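Local coordinates for phosphatidylinositol 4,5-bisphosphate-binding protein SLM1 (Saccharomyces cerevisiae, PDB 4A6H) that binds phosphatidylinositol 4,5-bisphosphate through this PH domain and, together with SLM2, acts as an effector of TORC2 and calcineurin signalling, at residues G10-R15 and M107-N112; G88-R91 and N95-F98; F37-A40 and K44-V47. One frame throughout, in Å; residues are numbered along the deposited sequence.

Contact 1 (G10-R15 and M107-N112). With I4D (D-myo-inositol-4-phosphate), chain G.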
ATOM      1  N   GLY A  10      -5.229 -10.577  11.269  1.00 13.59           N
ATOM      2  CA  GLY A  10      -5.617 -11.152  12.542  1.00 15.70           C
ATOM      3  C   GLY A  10      -7.074 -11.534  12.534  1.00 14.55           C
ATOM      4  O   GLY A  10      -7.796 -11.219  11.587  1.00 13.02           O
ATOM      5  N   PHE A  11      -7.502 -12.246  13.570  1.00 13.27           N
ATOM      6  CA  PHE A  11      -8.891 -12.657  13.685  1.00 12.01           C
ATOM      7  C   PHE A  11      -9.754 -11.517  14.208  1.00 13.61           C
ATOM      8  O   PHE A  11      -9.347 -10.782  15.125  1.00 16.01           O
ATOM      9  CB  PHE A  11      -9.024 -13.869  14.614  1.00 13.98           C
ATOM     10  CG  PHE A  11      -8.465 -15.151  14.033  1.00 12.97           C
ATOM     11  CD1 PHE A  11      -9.253 -15.967  13.240  1.00 14.26           C
ATOM     12  CD2 PHE A  11      -7.144 -15.508  14.270  1.00 16.21           C
ATOM     13  CE1 PHE A  11      -8.738 -17.144  12.702  1.00 16.51           C
ATOM     14  CE2 PHE A  11      -6.622 -16.679  13.728  1.00 17.08           C
ATOM     15  CZ  PHE A  11      -7.417 -17.483  12.952  1.00 16.86           C
ATOM     16  N   LEU A  12     -10.926 -11.364  13.598  1.00 14.26           N
ATOM     17  CA  LEU A  12     -11.944 -10.450  14.104  1.00 11.85           C
ATOM     18  C   LEU A  12     -13.273 -11.167  14.120  1.00 13.10           C
ATOM     19  O   LEU A  12     -13.514 -12.061  13.310  1.00 14.61           O
ATOM     20  CB  LEU A  12     -12.076  -9.213  13.211  1.00 15.04           C
ATOM     21  CG  LEU A  12     -10.918  -8.228  13.182  1.00 14.20           C
ATOM     22  CD1 LEU A  12     -11.177  -7.153  12.147  1.00 17.04           C
ATOM     23  CD2 LEU A  12     -10.745  -7.626  14.569  1.00 16.83           C
ATOM     24  N   GLU A  13     -14.154 -10.750  15.017  1.00 14.46           N
ATOM     25  CA  GLU A  13     -15.528 -11.222  15.003  1.00 16.40           C
ATOM     26  C   GLU A  13     -16.416 -10.139  14.434  1.00 16.45           C
ATOM     27  O   GLU A  13     -16.314  -8.984  14.828  1.00 18.66           O
ATOM     28  CB  GLU A  13     -15.975 -11.579  16.407  1.00 18.14           C
ATOM     29  CG  GLU A  13     -15.177 -12.721  16.988  1.00 21.86           C
ATOM     30  CD  GLU A  13     -15.637 -13.089  18.371  1.00 27.25           C
ATOM     31  OE1 GLU A  13     -15.176 -12.448  19.339  1.00 36.93           O
ATOM     32  OE2 GLU A  13     -16.464 -14.015  18.486  1.00 36.74           O
ATOM     33  N   ARG A  14     -17.277 -10.490  13.494  1.00 14.67           N
ATOM     34  CA  ARG A  14     -18.169  -9.509  12.887  1.00 15.74           C
ATOM     35  C   ARG A  14     -19.572  -9.828  13.352  1.00 16.78           C
ATOM     36  O   ARG A  14     -19.998 -10.979  13.293  1.00 18.48           O
ATOM     37  CB  ARG A  14     -18.090  -9.569  11.361  1.00 18.08           C
ATOM     38  CG  ARG A  14     -18.843  -8.437  10.668  1.00 21.72           C
ATOM     39  CD  ARG A  14     -18.857  -8.596   9.159  1.00 32.45           C
ATOM     40  NE  ARG A  14     -19.585  -9.793   8.760  1.00 41.41           N
ATOM     41  CZ  ARG A  14     -19.025 -10.849   8.180  1.00 49.69           C
ATOM     42  NH1 ARG A  14     -17.727 -10.850   7.909  1.00 51.65           N
ATOM     43  NH2 ARG A  14     -19.766 -11.899   7.860  1.00 52.10           N
ATOM     44  N   ARG A  15     -20.294  -8.830  13.837  1.00 17.63           N
ATOM     45  CA  ARG A  15     -21.648  -9.088  14.310  1.00 16.53           C
ATOM     46  C   ARG A  15     -22.602  -9.153  13.127  1.00 18.56           C
ATOM     47  O   ARG A  15     -22.539  -8.332  12.213  1.00 20.73           O
ATOM     48  CB  ARG A  15     -22.117  -8.013  15.292  1.00 19.77           C
ATOM     49  CG  ARG A  15     -23.444  -8.367  15.948  1.00 23.31           C
ATOM     50  CD  ARG A  15     -24.159  -7.142  16.502  1.00 37.48           C
ATOM     51  NE  ARG A  15     -23.402  -6.495  17.567  1.00 43.02           N
ATOM     52  CZ  ARG A  15     -23.412  -5.186  17.799  1.00 33.77           C
ATOM     53  NH1 ARG A  15     -24.138  -4.381  17.034  1.00 33.92           N
ATOM     54  NH2 ARG A  15     -22.687  -4.683  18.788  1.00 35.11           N
ATOM     55  N   MET A 107      -7.965  -0.864  18.754  1.00 15.08           N
ATOM     56  CA  MET A 107      -7.481   0.448  18.360  1.00 15.20           C
ATOM     57  C   MET A 107      -6.422   0.352  17.264  1.00 16.78           C
ATOM     58  O   MET A 107      -6.334   1.229  16.410  1.00 19.50           O
ATOM     59  CB  MET A 107      -6.960   1.235  19.559  1.00 17.10           C
ATOM     60  CG  MET A 107      -8.071   1.783  20.465  1.00 20.11           C
ATOM     61  SD  MET A 107      -9.253   2.857  19.616  1.00 24.69           S
ATOM     62  CE  MET A 107      -8.227   4.263  19.183  1.00 29.30           C
ATOM     63  N   SER A 108      -5.645  -0.722  17.266  1.00 16.54           N
ATOM     64  CA  SER A 108      -4.720  -0.952  16.155  1.00 17.19           C
ATOM     65  C   SER A 108      -5.476  -1.109  14.826  1.00 15.93           C
ATOM     66  O   SER A 108      -5.114  -0.502  13.821  1.00 16.66           O
ATOM     67  CB  SER A 108      -3.825  -2.157  16.429  1.00 17.21           C
ATOM     68  OG  SER A 108      -2.969  -2.413  15.327  1.00 22.32           O
ATOM     69  N   TRP A 109      -6.541  -1.910  14.830  1.00 14.19           N
ATOM     70  CA  TRP A 109      -7.376  -2.047  13.640  1.00 13.24           C
ATOM     71  C   TRP A 109      -8.010  -0.708  13.258  1.00 13.72           C
ATOM     72  O   TRP A 109      -7.989  -0.310  12.091  1.00 13.16           O
ATOM     73  CB  TRP A 109      -8.478  -3.076  13.881  1.00 13.09           C
ATOM     74  CG  TRP A 109      -8.017  -4.498  13.763  1.00 12.86           C
ATOM     75  CD1 TRP A 109      -7.749  -5.365  14.784  1.00 15.29           C
ATOM     76  CD2 TRP A 109      -7.747  -5.209  12.547  1.00 11.59           C
ATOM     77  NE1 TRP A 109      -7.347  -6.581  14.277  1.00 15.17           N
ATOM     78  CE2 TRP A 109      -7.352  -6.516  12.907  1.00 13.10           C
ATOM     79  CE3 TRP A 109      -7.845  -4.885  11.189  1.00 13.15           C
ATOM     80  CZ2 TRP A 109      -7.018  -7.484  11.954  1.00 14.21           C
ATOM     81  CZ3 TRP A 109      -7.512  -5.850  10.245  1.00 15.50           C
ATOM     82  CH2 TRP A 109      -7.109  -7.129  10.637  1.00 15.78           C
ATOM     83  N   PHE A 110      -8.586  -0.026  14.248  1.00 12.97           N
ATOM     84  CA  PHE A 110      -9.307   1.213  14.009  1.00 13.46           C
ATOM     85  C   PHE A 110      -8.382   2.252  13.403  1.00 15.22           C
ATOM     86  O   PHE A 110      -8.716   2.858  12.393  1.00 15.31           O
ATOM     87  CB  PHE A 110      -9.908   1.745  15.321  1.00 13.97           C
ATOM     88  CG  PHE A 110     -10.745   2.983  15.143  1.00 15.20           C
ATOM     89  CD1 PHE A 110     -12.104   2.885  14.869  1.00 18.78           C
ATOM     90  CD2 PHE A 110     -10.167   4.241  15.215  1.00 14.75           C
ATOM     91  CE1 PHE A 110     -12.878   4.028  14.689  1.00 20.96           C
ATOM     92  CE2 PHE A 110     -10.934   5.383  15.038  1.00 21.08           C
ATOM     93  CZ  PHE A 110     -12.291   5.273  14.771  1.00 20.05           C
ATOM     94  N   ASP A 111      -7.210   2.440  13.998  1.00 14.71           N
ATOM     95  CA  ASP A 111      -6.307   3.489  13.504  1.00 16.50           C
ATOM     96  C   ASP A 111      -5.685   3.152  12.145  1.00 13.51           C
ATOM     97  O   ASP A 111      -5.530   4.033  11.293  1.00 17.94           O
ATOM     98  CB  ASP A 111      -5.208   3.806  14.511  1.00 17.11           C
ATOM     99  CG  ASP A 111      -5.728   4.478  15.756  1.00 24.68           C
ATOM    100  OD1 ASP A 111      -6.778   5.149  15.688  1.00 25.37           O
ATOM    101  OD2 ASP A 111      -5.076   4.325  16.807  1.00 30.49           O
ATOM    102  N   ASN A 112      -5.359   1.878  11.921  1.00 14.72           N
ATOM    103  CA  ASN A 112      -4.865   1.461  10.618  1.00 15.53           C
ATOM    104  C   ASN A 112      -5.921   1.644   9.526  1.00 13.69           C
ATOM    105  O   ASN A 112      -5.610   2.072   8.423  1.00 16.37           O
ATOM    106  CB  ASN A 112      -4.343   0.021  10.660  1.00 17.50           C
ATOM    107  CG  ASN A 112      -2.904  -0.065  11.134  1.00 27.50           C
ATOM    108  OD1 ASN A 112      -1.976  -0.017  10.328  1.00 32.98           O
ATOM    109  ND2 ASN A 112      -2.711  -0.185  12.443  1.00 30.62           N
TER
HETATM  110  O5  I4D G1584     -23.328  -6.832  20.183  1.00 71.01           O
HETATM  111  C5  I4D G1584     -22.948  -7.806  21.305  1.00 50.47           C
HETATM  112  C6  I4D G1584     -21.626  -7.354  22.026  1.00 44.10           C
HETATM  113  O6  I4D G1584     -21.511  -5.996  22.327  1.00 61.40           O
HETATM  114  C4  I4D G1584     -23.658  -9.268  21.309  1.00 69.29           C
HETATM  115  O4  I4D G1584     -24.975  -9.470  20.777  1.00 81.76           O
HETATM  116  P4  I4D G1584     -25.388 -10.066  19.428  1.00 83.82           P
HETATM  117  O43 I4D G1584     -24.369 -10.947  18.809  1.00 64.40           O
HETATM  118  O42 I4D G1584     -25.723  -9.016  18.469  1.00 82.85           O
HETATM  119  O41 I4D G1584     -26.639 -10.798  19.662  1.00 79.49           O
HETATM  120  C3  I4D G1584     -23.319 -10.001  22.559  1.00 66.16           C
HETATM  121  O3  I4D G1584     -23.523 -11.381  22.333  1.00 69.21           O
HETATM  122  C2  I4D G1584     -21.872  -9.748  22.997  1.00 66.03           C
HETATM  123  O2  I4D G1584     -20.962 -10.809  22.832  1.00 70.41           O
HETATM  124  C1  I4D G1584     -21.141  -8.347  23.053  1.00 45.98           C
HETATM  125  O1  I4D G1584     -19.810  -8.272  23.645  1.00 46.00           O
HETATM  126  O   HOH W   1      -6.996  -9.202  15.553  1.00 22.93           O
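W109 is the residue of M107-N112 that meets strand G10-R15, and it does so with L12 and G10. W109 holds CG anti to its carbonyl carbon (chi1 -79°), which sends the indole from the helix to the sheet. L12 comes from the opposite direction and covers one indole face. Its CD2 sits 3.8 Å from the centroid of the five-membered ring, a CH-pi contact, and CD1 lies over the middle of the ring system. G10 is met at the ring edge, with its N 3.6 Å from W109 CZ2. Water 1, also at the edge, accepts from W109 NE1 at 2.9 Å and donates to F11 O at 2.9 Å. K8 adds a cation-pi contact to the ring. Between these two segments the helix meets the strand through W109 alone; F110, next in the helix, packs on strand 57-62. Farther along the first strand, R15 is part of an inositol 4-phosphate pocket. The chemistry between helix and strand is mostly apolar, and the one indole N-H is satisfied by a water that ties it to the strand backbone.

Contact 2 (G88-R91 and N95-F98). With PO4 (phosphate ion), chain E.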
ATOM      1  N   GLY A  88     -22.002  -1.996  -1.950  1.00 22.06           N
ATOM      2  CA  GLY A  88     -21.015  -2.992  -2.322  1.00 22.53           C
ATOM      3  C   GLY A  88     -21.348  -4.269  -1.578  1.00 27.45           C
ATOM      4  O   GLY A  88     -22.421  -4.837  -1.768  1.00 23.71           O
ATOM      5  N   ILE A  89     -20.437  -4.713  -0.718  1.00 21.67           N
ATOM      6  CA  ILE A  89     -20.711  -5.827   0.182  1.00 21.02           C
ATOM      7  C   ILE A  89     -21.770  -5.389   1.183  1.00 25.98           C
ATOM      8  O   ILE A  89     -22.632  -6.179   1.585  1.00 25.91           O
ATOM      9  CB  ILE A  89     -19.433  -6.250   0.939  1.00 22.82           C
ATOM     10  CG1 ILE A  89     -18.369  -6.759  -0.037  1.00 21.55           C
ATOM     11  CG2 ILE A  89     -19.748  -7.304   1.992  1.00 26.18           C
ATOM     12  CD1 ILE A  89     -18.787  -7.984  -0.798  1.00 24.86           C
ATOM     13  N   ILE A  90     -21.698  -4.115   1.561  1.00 20.57           N
ATOM     14  CA  ILE A  90     -22.626  -3.501   2.506  1.00 22.36           C
ATOM     15  C   ILE A  90     -23.472  -2.482   1.741  1.00 25.44           C
ATOM     16  O   ILE A  90     -22.972  -1.819   0.830  1.00 24.43           O
ATOM     17  CB  ILE A  90     -21.860  -2.770   3.643  1.00 24.78           C
ATOM     18  CG1 ILE A  90     -20.775  -3.674   4.252  1.00 19.91           C
ATOM     19  CG2 ILE A  90     -22.822  -2.279   4.722  1.00 25.26           C
ATOM     20  CD1 ILE A  90     -19.814  -2.966   5.188  1.00 24.00           C
ATOM     21  N   ARG A  91     -24.751  -2.365   2.093  1.00 23.77           N
ATOM     22  CA  ARG A  91     -25.615  -1.348   1.489  1.00 23.00           C
ATOM     23  C   ARG A  91     -25.148   0.051   1.879  1.00 26.77           C
ATOM     24  O   ARG A  91     -24.703   0.269   3.005  1.00 22.16           O
ATOM     25  CB  ARG A  91     -27.068  -1.543   1.932  1.00 28.18           C
ATOM     26  CG  ARG A  91     -27.761  -2.748   1.325  1.00 36.88           C
ATOM     27  N   ASN A  95     -23.957  -0.208   8.357  1.00 20.73           N
ATOM     28  CA  ASN A  95     -22.861  -0.258   9.318  1.00 20.70           C
ATOM     29  C   ASN A  95     -22.614  -1.660   9.839  1.00 22.84           C
ATOM     30  O   ASN A  95     -23.542  -2.352  10.248  1.00 30.69           O
ATOM     31  CB  ASN A  95     -23.170   0.659  10.494  1.00 23.47           C
ATOM     32  CG  ASN A  95     -23.376   2.089  10.069  1.00 21.28           C
ATOM     33  OD1 ASN A  95     -22.416   2.814   9.838  1.00 21.88           O
ATOM     34  ND2 ASN A  95     -24.635   2.500   9.941  1.00 25.64           N
ATOM     35  N   TRP A  96     -21.353  -2.068   9.823  1.00 18.00           N
ATOM     36  CA  TRP A  96     -20.962  -3.360  10.355  1.00 18.89           C
ATOM     37  C   TRP A  96     -20.131  -3.195  11.612  1.00 14.88           C
ATOM     38  O   TRP A  96     -19.319  -2.273  11.721  1.00 16.80           O
ATOM     39  CB  TRP A  96     -20.185  -4.147   9.312  1.00 18.04           C
ATOM     40  CG  TRP A  96     -21.082  -4.840   8.322  1.00 23.89           C
ATOM     41  CD1 TRP A  96     -22.444  -4.734   8.233  1.00 26.80           C
ATOM     42  CD2 TRP A  96     -20.683  -5.748   7.290  1.00 24.91           C
ATOM     43  NE1 TRP A  96     -22.913  -5.518   7.204  1.00 28.76           N
ATOM     44  CE2 TRP A  96     -21.853  -6.149   6.609  1.00 26.16           C
ATOM     45  CE3 TRP A  96     -19.452  -6.251   6.869  1.00 22.64           C
ATOM     46  CZ2 TRP A  96     -21.825  -7.041   5.530  1.00 29.22           C
ATOM     47  CZ3 TRP A  96     -19.429  -7.142   5.793  1.00 25.68           C
ATOM     48  CH2 TRP A  96     -20.606  -7.524   5.143  1.00 29.63           C
ATOM     49  N   VAL A  97     -20.346  -4.084  12.573  1.00 15.82           N
ATOM     50  CA  VAL A  97     -19.681  -3.979  13.857  1.00 15.14           C
ATOM     51  C   VAL A  97     -18.680  -5.112  13.987  1.00 16.46           C
ATOM     52  O   VAL A  97     -19.030  -6.280  13.768  1.00 14.55           O
ATOM     53  CB  VAL A  97     -20.691  -4.023  15.012  1.00 18.12           C
ATOM     54  CG1 VAL A  97     -19.966  -4.012  16.351  1.00 19.36           C
ATOM     55  CG2 VAL A  97     -21.655  -2.837  14.918  1.00 21.54           C
ATOM     56  N   PHE A  98     -17.435  -4.757  14.303  1.00 13.30           N
ATOM     57  CA  PHE A  98     -16.364  -5.714  14.497  1.00 12.62           C
ATOM     58  C   PHE A  98     -15.905  -5.736  15.936  1.00 13.99           C
ATOM     59  O   PHE A  98     -15.932  -4.721  16.626  1.00 15.45           O
ATOM     60  CB  PHE A  98     -15.172  -5.376  13.598  1.00 13.46           C
ATOM     61  CG  PHE A  98     -15.441  -5.587  12.134  1.00 14.13           C
ATOM     62  CD1 PHE A  98     -15.972  -4.568  11.370  1.00 15.53           C
ATOM     63  CD2 PHE A  98     -15.169  -6.806  11.524  1.00 17.07           C
ATOM     64  CE1 PHE A  98     -16.223  -4.756  10.021  1.00 16.07           C
ATOM     65  CE2 PHE A  98     -15.418  -6.995  10.177  1.00 16.33           C
ATOM     66  CZ  PHE A  98     -15.943  -5.971   9.424  1.00 17.09           C
TER
HETATM   67  P   PO4 E1582     -27.506  -0.688   9.869  1.00 53.25           P
HETATM   68  O1  PO4 E1582     -27.468  -1.174  11.297  1.00 54.93           O
HETATM   69  O2  PO4 E1582     -26.955  -1.766   8.964  1.00 61.49           O
HETATM   70  O3  PO4 E1582     -28.935  -0.379   9.487  1.00 59.98           O
HETATM   71  O4  PO4 E1582     -26.676   0.562   9.725  1.00 47.66           O
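The loop G88-R91 runs past the start of strand N95-F98 without a backbone hydrogen bond between them, and its CA atoms come nearest at I90 and N95, 7.5 Å apart. G88 N bonds I90 O within the loop. The side chains of I89 and I90 both leave the backbone toward the strand, and both touch W96. I90 covers one face of the indole. Its CG1 is 3.6 Å from the centroid of the six-membered ring and 10° off the ring normal, so the CH-pi contact is almost straight above the ring. I90 CD1 continues along the same face and lies 3.6 Å from W96 CD2. This follows from the extended end of the isoleucine, with CD1 anti to CA (chi2 169°). I89 crosses the indole at about a right angle. Its CG2 touches the far end of the six-membered ring, 3.3 Å from W96 CH2, while its CD1 end turns off. R14 of strand 8-16 adds a cation-pi contact to W96, and M50 and L52 of strand 50-53 pack against I89. V47 of a neighbouring subunit also packs on I89. At the start of the strand, N95 turns the other way. Its ND2 donates to phosphate O4 at 2.8 Å, and its N makes a weak bond to phosphate O2; OD1 is bonded to H83 ND1. The phosphate is probably a crystallisation component. The loop between strands 79-84 and 95-99 is therefore packed on the sheet through W96, with M50 and L52 beside it, by apolar and CH-pi contacts. The polar groups of N95 are engaged away from the loop, and no polar bond joins the two segments.

Contact 3 (F37-A40 and K44-V47). With I4D (D-myo-inositol-4-phosphate), chain H.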
ATOM      1  N   PHE A  37     -10.877 -14.011   5.171  1.00 12.43           N
ATOM      2  CA  PHE A  37     -10.681 -15.417   4.810  1.00 12.35           C
ATOM      3  C   PHE A  37     -11.272 -16.298   5.899  1.00 13.52           C
ATOM      4  O   PHE A  37     -11.384 -15.892   7.061  1.00 13.64           O
ATOM      5  CB  PHE A  37      -9.192 -15.723   4.638  1.00 13.61           C
ATOM      6  CG  PHE A  37      -8.508 -14.877   3.587  1.00 12.97           C
ATOM      7  CD1 PHE A  37      -7.969 -13.654   3.916  1.00 12.26           C
ATOM      8  CD2 PHE A  37      -8.412 -15.301   2.270  1.00 13.51           C
ATOM      9  CE1 PHE A  37      -7.337 -12.863   2.966  1.00 15.05           C
ATOM     10  CE2 PHE A  37      -7.773 -14.510   1.314  1.00 14.75           C
ATOM     11  CZ  PHE A  37      -7.247 -13.290   1.661  1.00 16.84           C
ATOM     12  N   LYS A  38     -11.639 -17.516   5.536  1.00 15.67           N
ATOM     13  CA  LYS A  38     -12.170 -18.441   6.524  1.00 16.03           C
ATOM     14  C   LYS A  38     -11.122 -18.837   7.556  1.00 18.05           C
ATOM     15  O   LYS A  38     -11.432 -19.044   8.737  1.00 19.29           O
ATOM     16  CB  LYS A  38     -12.691 -19.696   5.832  1.00 17.52           C
ATOM     17  CG  LYS A  38     -14.023 -19.496   5.137  1.00 26.37           C
ATOM     18  CD  LYS A  38     -14.464 -20.771   4.433  1.00 36.60           C
ATOM     19  CE  LYS A  38     -15.941 -20.709   4.071  1.00 45.44           C
ATOM     20  NZ  LYS A  38     -16.272 -19.493   3.280  1.00 49.40           N
ATOM     21  N   THR A  39      -9.878 -18.972   7.105  1.00 15.77           N
ATOM     22  CA  THR A  39      -8.796 -19.379   7.986  1.00 12.42           C
ATOM     23  C   THR A  39      -7.546 -18.548   7.790  1.00 13.97           C
ATOM     24  O   THR A  39      -7.462 -17.720   6.873  1.00 14.82           O
ATOM     25  CB  THR A  39      -8.374 -20.846   7.754  1.00 13.23           C
ATOM     26  OG1 THR A  39      -7.632 -20.939   6.530  1.00 15.92           O
ATOM     27  CG2 THR A  39      -9.586 -21.776   7.672  1.00 15.57           C
ATOM     28  N   ALA A  40      -6.565 -18.791   8.653  1.00 13.24           N
ATOM     29  CA  ALA A  40      -5.305 -18.076   8.626  1.00 11.87           C
ATOM     30  C   ALA A  40      -4.243 -18.766   7.789  1.00 13.93           C
ATOM     31  O   ALA A  40      -3.076 -18.392   7.852  1.00 18.31           O
ATOM     32  CB  ALA A  40      -4.790 -17.854  10.049  1.00 15.99           C
ATOM     33  N   LYS A  44      -2.342 -21.421   1.613  1.00 26.28           N
ATOM     34  CA  LYS A  44      -3.315 -22.230   0.873  1.00 23.79           C
ATOM     35  C   LYS A  44      -4.747 -21.680   0.794  1.00 29.12           C
ATOM     36  O   LYS A  44      -5.463 -21.965  -0.165  1.00 32.97           O
ATOM     37  CB  LYS A  44      -3.337 -23.668   1.396  1.00 31.22           C
ATOM     38  CG  LYS A  44      -2.028 -24.415   1.189  1.00 40.08           C
ATOM     39  CD  LYS A  44      -2.135 -25.871   1.624  1.00 48.88           C
ATOM     40  CE  LYS A  44      -3.119 -26.646   0.767  1.00 55.98           C
ATOM     41  NZ  LYS A  44      -3.115 -28.097   1.108  1.00 62.00           N
ATOM     42  N   ASP A  45      -5.167 -20.905   1.790  1.00 24.69           N
ATOM     43  CA  ASP A  45      -6.536 -20.378   1.828  1.00 23.68           C
ATOM     44  C   ASP A  45      -6.541 -18.941   1.316  1.00 17.43           C
ATOM     45  O   ASP A  45      -6.472 -18.006   2.089  1.00 22.99           O
ATOM     46  CB  ASP A  45      -7.091 -20.449   3.265  1.00 18.55           C
ATOM     47  CG  ASP A  45      -8.512 -19.903   3.390  1.00 20.93           C
ATOM     48  OD1 ASP A  45      -9.165 -19.601   2.368  1.00 21.15           O
ATOM     49  OD2 ASP A  45      -8.978 -19.761   4.539  1.00 18.24           O
ATOM     50  N   LEU A  46      -6.566 -18.789  -0.005  1.00 28.26           N
ATOM     51  CA  LEU A  46      -6.357 -17.478  -0.608  1.00 25.29           C
ATOM     52  C   LEU A  46      -7.486 -17.002  -1.536  1.00 21.65           C
ATOM     53  O   LEU A  46      -7.277 -16.082  -2.320  1.00 24.36           O
ATOM     54  CB  LEU A  46      -5.000 -17.434  -1.323  1.00 30.24           C
ATOM     55  CG  LEU A  46      -3.743 -17.294  -0.453  1.00 33.46           C
ATOM     56  CD1 LEU A  46      -2.515 -17.814  -1.187  1.00 36.31           C
ATOM     57  CD2 LEU A  46      -3.535 -15.854  -0.010  1.00 35.68           C
ATOM     58  N   VAL A  47      -8.667 -17.611  -1.439  1.00 16.51           N
ATOM     59  CA  VAL A  47      -9.881 -17.004  -2.005  1.00 21.14           C
ATOM     60  C   VAL A  47     -10.662 -16.252  -0.909  1.00 16.91           C
ATOM     61  O   VAL A  47     -11.249 -16.870  -0.029  1.00 17.45           O
ATOM     62  CB  VAL A  47     -10.815 -18.053  -2.641  1.00 25.45           C
ATOM     63  CG1 VAL A  47     -12.076 -17.391  -3.184  1.00 19.36           C
ATOM     64  CG2 VAL A  47     -10.095 -18.831  -3.751  1.00 23.59           C
TER
HETATM   65  O5  I4D H1585      -3.717 -15.648   7.433  1.00 74.06           O
HETATM   66  C5  I4D H1585      -3.377 -14.558   6.601  1.00 67.78           C
HETATM   67  C6  I4D H1585      -1.950 -14.147   6.978  1.00 68.92           C
HETATM   68  O6  I4D H1585      -1.234 -14.970   7.900  1.00 69.63           O
HETATM   69  C4  I4D H1585      -3.617 -14.885   5.176  1.00 60.27           C
HETATM   70  O4  I4D H1585      -4.962 -15.260   4.862  1.00 72.17           O
HETATM   71  P4  I4D H1585      -5.441 -16.622   4.346  1.00 72.36           P
HETATM   72  O43 I4D H1585      -4.558 -17.718   4.762  1.00 80.18           O
HETATM   73  O42 I4D H1585      -5.456 -16.529   2.903  1.00 82.43           O
HETATM   74  O41 I4D H1585      -6.792 -16.960   4.795  1.00 67.73           O
HETATM   75  C3  I4D H1585      -2.758 -13.888   4.237  1.00 56.95           C
HETATM   76  O3  I4D H1585      -3.041 -13.956   2.728  1.00 61.10           O
HETATM   77  C2  I4D H1585      -1.430 -13.117   4.607  1.00 64.02           C
HETATM   78  O2  I4D H1585      -1.163 -11.930   3.917  1.00 63.04           O
HETATM   79  C1  I4D H1585      -1.110 -13.139   6.094  1.00 48.38           C
HETATM   80  O1  I4D H1585       0.163 -12.664   6.618  1.00 64.28           O
HETATM   81  O   HOH W   2     -11.385 -18.025   2.671  1.00 18.12           O
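The F37 ring has the phosphate of the inositol 4-phosphate over one face and L46 at its edge. Phosphate O42 is modelled 3.3 Å above the ring plane, offset to the rim, but also impossibly near D45 O, so its exact place is doubtful. At the edge, F37 CE2 is 3.8 Å from L46 C, and L46 O lies in the ring plane. D45 O and V47 O come to the ring obliquely. Other modelled distances from the phosphate to F37 and T39 are also too short to be trusted.

The link between the two segments is clearer. D45 puts CG anti to its backbone N (chi1 179°), and this carries the carboxylate across to T39. D45 OD2 accepts two bonds from that one residue. T39 N donates at 2.8 Å with an N-H...O angle of 138°, nearly along the C-O axis of the carboxylate. T39 OG1 donates at 2.7 Å to the anti lone pair of OD2. T39 OG1 is also bonded to D41 N. The other carboxylate oxygen, OD1, takes a bond from water 2 at 2.7 Å. The same water accepts from K38 N and donates to V47 O, so it joins both segments. On the ligand side, the inositol O5 makes a weak bond to A40 O, and L46 CD2 lies 3.4 Å from O3.

This is one of two inositol phosphate sites seen in the domain. The loop forms one wall of it; F4, E6, which bonds the ligand, and residues of strand 21-29 also line it. The two T39 bonds and the water tie the two sides of the loop together next to the ligand. These donors would probably favour an ionised D45, though the nearby phosphate would work against it.

All three contacts belong to one PH domain, an antiparallel sheet followed by a C-terminal helix. Along the chain, contact 3 closes first and contact 2 follows; both fall between the two segments of contact 1. Contacts 1 and 2 have centres about 14 Å apart and share the sheet, where strands 8-16 and 95-99 are neighbours. R15 N probably bonds V97 O there. Contact 3 lies about 17 Å from contact 1, centre to centre, and touches it through F11 and A40. Contacts 2 and 3 do not touch: centres about 20 Å, nearest atoms about 10 Å apart; both meet the same neighbouring subunit. R15 and the loop of contact 3 serve separate inositol phosphate pockets.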